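Local coordinates for protein ecdysteroid-phosphate phosphatase (Bombyx mori, PDB 3C7T) that removes the phosphate from ecdysteroid 22-phosphates, releasing active moulting hormones such as ecdysone, and also shows protein tyrosine phosphatase activity, at residues A[7-12]-A[194-199]. Sequence-based numbering, arbitrary orientation.
Sequences VFALRH and ITLDQM. With WO4 (tungstate(VI)ion), chain E.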
loop_
_atom_site.group_PDB
_atom_site.type_symbol
_atom_site.label_atom_id
_atom_site.label_comp_id
_atom_site.label_asym_id
_atom_site.label_seq_id
_atom_site.Cartn_x
_atom_site.Cartn_y
_atom_site.Cartn_z
ATOM N N VAL A 7 20.944 -11.769 -10.798
ATOM C CA VAL A 7 20.308 -12.662 -9.836
ATOM C C VAL A 7 19.814 -11.776 -8.681
ATOM O O VAL A 7 20.572 -10.960 -8.132
ATOM C CB VAL A 7 21.260 -13.774 -9.345
ATOM C CG1 VAL A 7 20.604 -14.602 -8.259
ATOM C CG2 VAL A 7 21.688 -14.680 -10.526
ATOM N N PHE A 8 18.533 -11.934 -8.349
ATOM C CA PHE A 8 17.884 -11.083 -7.349
ATOM C C PHE A 8 17.420 -11.903 -6.177
ATOM O O PHE A 8 17.159 -13.100 -6.317
ATOM C CB PHE A 8 16.660 -10.398 -7.967
ATOM C CG PHE A 8 16.989 -9.473 -9.089
ATOM C CD1 PHE A 8 17.732 -8.323 -8.860
ATOM C CD2 PHE A 8 16.539 -9.740 -10.369
ATOM C CE1 PHE A 8 18.013 -7.450 -9.895
ATOM C CE2 PHE A 8 16.823 -8.866 -11.422
ATOM C CZ PHE A 8 17.558 -7.732 -11.182
ATOM N N ALA A 9 17.291 -11.255 -5.018
ATOM C CA ALA A 9 16.703 -11.909 -3.848
ATOM C C ALA A 9 15.739 -10.897 -3.254
ATOM O O ALA A 9 16.056 -9.700 -3.147
ATOM C CB ALA A 9 17.744 -12.280 -2.829
ATOM N N LEU A 10 14.554 -11.378 -2.928
ATOM C CA LEU A 10 13.476 -10.494 -2.477
ATOM C C LEU A 10 12.817 -11.047 -1.216
ATOM O O LEU A 10 12.368 -12.197 -1.211
ATOM C CB LEU A 10 12.455 -10.371 -3.612
ATOM C CG LEU A 10 11.197 -9.511 -3.453
ATOM C CD1 LEU A 10 11.563 -8.017 -3.358
ATOM C CD2 LEU A 10 10.282 -9.715 -4.607
ATOM N N ARG A 11 12.739 -10.247 -0.147
ATOM C CA ARG A 11 11.926 -10.652 1.020
ATOM C C ARG A 11 10.421 -10.535 0.681
ATOM O O ARG A 11 10.005 -9.674 -0.117
ATOM C CB ARG A 11 12.254 -9.791 2.263
ATOM C CG ARG A 11 11.636 -10.330 3.545
ATOM C CD ARG A 11 11.840 -9.379 4.723
ATOM N NE ARG A 11 11.095 -9.837 5.876
ATOM C CZ ARG A 11 10.638 -9.028 6.839
ATOM N NH1 ARG A 11 10.831 -7.708 6.794
ATOM N NH2 ARG A 11 9.939 -9.528 7.837
ATOM N N HIS A 12 9.606 -11.392 1.291
ATOM C CA HIS A 12 8.165 -11.342 1.095
ATOM C C HIS A 12 7.623 -9.971 1.554
ATOM O O HIS A 12 8.301 -9.224 2.284
ATOM C CB HIS A 12 7.518 -12.444 1.922
ATOM C CG HIS A 12 7.834 -12.337 3.380
ATOM N ND1 HIS A 12 7.277 -11.369 4.200
ATOM C CD2 HIS A 12 8.676 -13.058 4.156
ATOM C CE1 HIS A 12 7.760 -11.514 5.423
ATOM N NE2 HIS A 12 8.626 -12.519 5.415
ATOM N N ILE A 194 16.464 -13.507 5.500
ATOM C CA ILE A 194 17.769 -14.177 5.410
ATOM C C ILE A 194 18.169 -14.544 3.957
ATOM O O ILE A 194 19.364 -14.741 3.645
ATOM C CB ILE A 194 17.760 -15.423 6.351
ATOM C CG1 ILE A 194 19.160 -16.018 6.568
ATOM C CG2 ILE A 194 16.765 -16.488 5.858
ATOM C CD1 ILE A 194 20.173 -15.042 7.099
ATOM N N THR A 195 17.178 -14.616 3.066
ATOM C CA THR A 195 17.378 -15.023 1.672
ATOM C C THR A 195 18.395 -14.149 0.939
ATOM O O THR A 195 19.192 -14.648 0.108
ATOM C CB THR A 195 16.040 -15.049 0.908
ATOM O OG1 THR A 195 15.177 -15.983 1.552
ATOM C CG2 THR A 195 16.230 -15.466 -0.590
ATOM N N LEU A 196 18.378 -12.847 1.256
ATOM C CA LEU A 196 19.297 -11.902 0.633
ATOM C C LEU A 196 20.749 -12.246 0.970
ATOM O O LEU A 196 21.577 -12.372 0.059
ATOM C CB LEU A 196 18.959 -10.452 1.010
ATOM C CG LEU A 196 17.797 -9.810 0.226
ATOM C CD1 LEU A 196 16.434 -10.479 0.484
ATOM C CD2 LEU A 196 17.714 -8.312 0.568
ATOM N N ASP A 197 21.050 -12.427 2.259
ATOM C CA ASP A 197 22.385 -12.901 2.683
ATOM C C ASP A 197 22.724 -14.320 2.184
ATOM O O ASP A 197 23.886 -14.610 1.866
ATOM C CB ASP A 197 22.545 -12.834 4.202
ATOM C CG ASP A 197 23.001 -11.461 4.685
ATOM O OD1 ASP A 197 23.211 -10.555 3.847
ATOM O OD2 ASP A 197 23.171 -11.296 5.919
ATOM N N GLN A 198 21.724 -15.196 2.089
ATOM C CA GLN A 198 21.949 -16.538 1.506
ATOM C C GLN A 198 22.378 -16.480 0.034
ATOM O O GLN A 198 23.283 -17.229 -0.428
ATOM C CB GLN A 198 20.707 -17.410 1.636
ATOM C CG GLN A 198 20.430 -17.869 3.043
ATOM C CD GLN A 198 19.195 -18.709 3.096
ATOM O OE1 GLN A 198 18.075 -18.195 3.027
ATOM N NE2 GLN A 198 19.382 -20.015 3.194
ATOM N N MET A 199 21.749 -15.583 -0.718
ATOM C CA MET A 199 22.081 -15.431 -2.133
ATOM C C MET A 199 23.504 -14.938 -2.327
ATOM O O MET A 199 24.236 -15.477 -3.172
ATOM C CB MET A 199 21.114 -14.480 -2.846
ATOM C CG MET A 199 21.588 -14.118 -4.239
ATOM S SD MET A 199 20.761 -12.723 -5.016
ATOM C CE MET A 199 21.269 -11.340 -3.990
HETATM W W WO4 E . 10.047 -13.376 7.265
HETATM O O1 WO4 E . 11.483 -12.513 6.301
HETATM O O2 WO4 E . 11.101 -14.034 8.816
HETATM O O3 WO4 E . 8.648 -12.304 8.179
HETATM O O4 WO4 E . 9.340 -15.047 6.512
#
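Ala9 shows how a single methyl group lets a helix settle closely on a β-sheet: its CB meets Leu196, Met199 and Thr195, and its CA lies 5.2 Å from the CA of Leu196. The strand and helix segments run nearly antiparallel, their axes 7.2 Å apart at closest approach. The close-packed part centres on Ala9 and Met199. With CG anti to the backbone N (chi1 170°), the Met199 chain reaches the strand and then bends at its last torsion; SD comes to rest 3.6 Å from the backbone O of Val7, while CE turns back to lie 3.8 Å from Ala9 CB. The Val7 and Met199 side chains pass with their directions reversed, CG1 of the valine beside SD. On the other flank, Leu196 lays CD1 against the backbone, 3.7 Å from Ala9 O and close to the N of Arg11, and also packs on Phe256 of the second subunit. These contacts across the segments are apolar or van der Waals in kind; the Thr195 hydroxyl turns instead to the backbone N of His192.

The looser side is the helix face turned from the strand, only partly exposed, since Asp197, salt-bridged to Arg220, also packs on Leu261 of the second subunit. Beyond the packed region, the strand delivers Arg11 and His12 to tungstate. The outstretched Arg11 donates from NE to O1 (2.7 Å) and from NH2 to O3, while NE2 of His12, the residue phosphorylated during catalysis, binds tungsten at 2.5 Å. A central strand of a mixed sheet, with the nucleophilic histidine immediately beyond its C-terminal end, covered by the helix following tungstate-binding His192, typifies the histidine phosphatase fold of this C-terminal phosphoglycerate mutase homology domain.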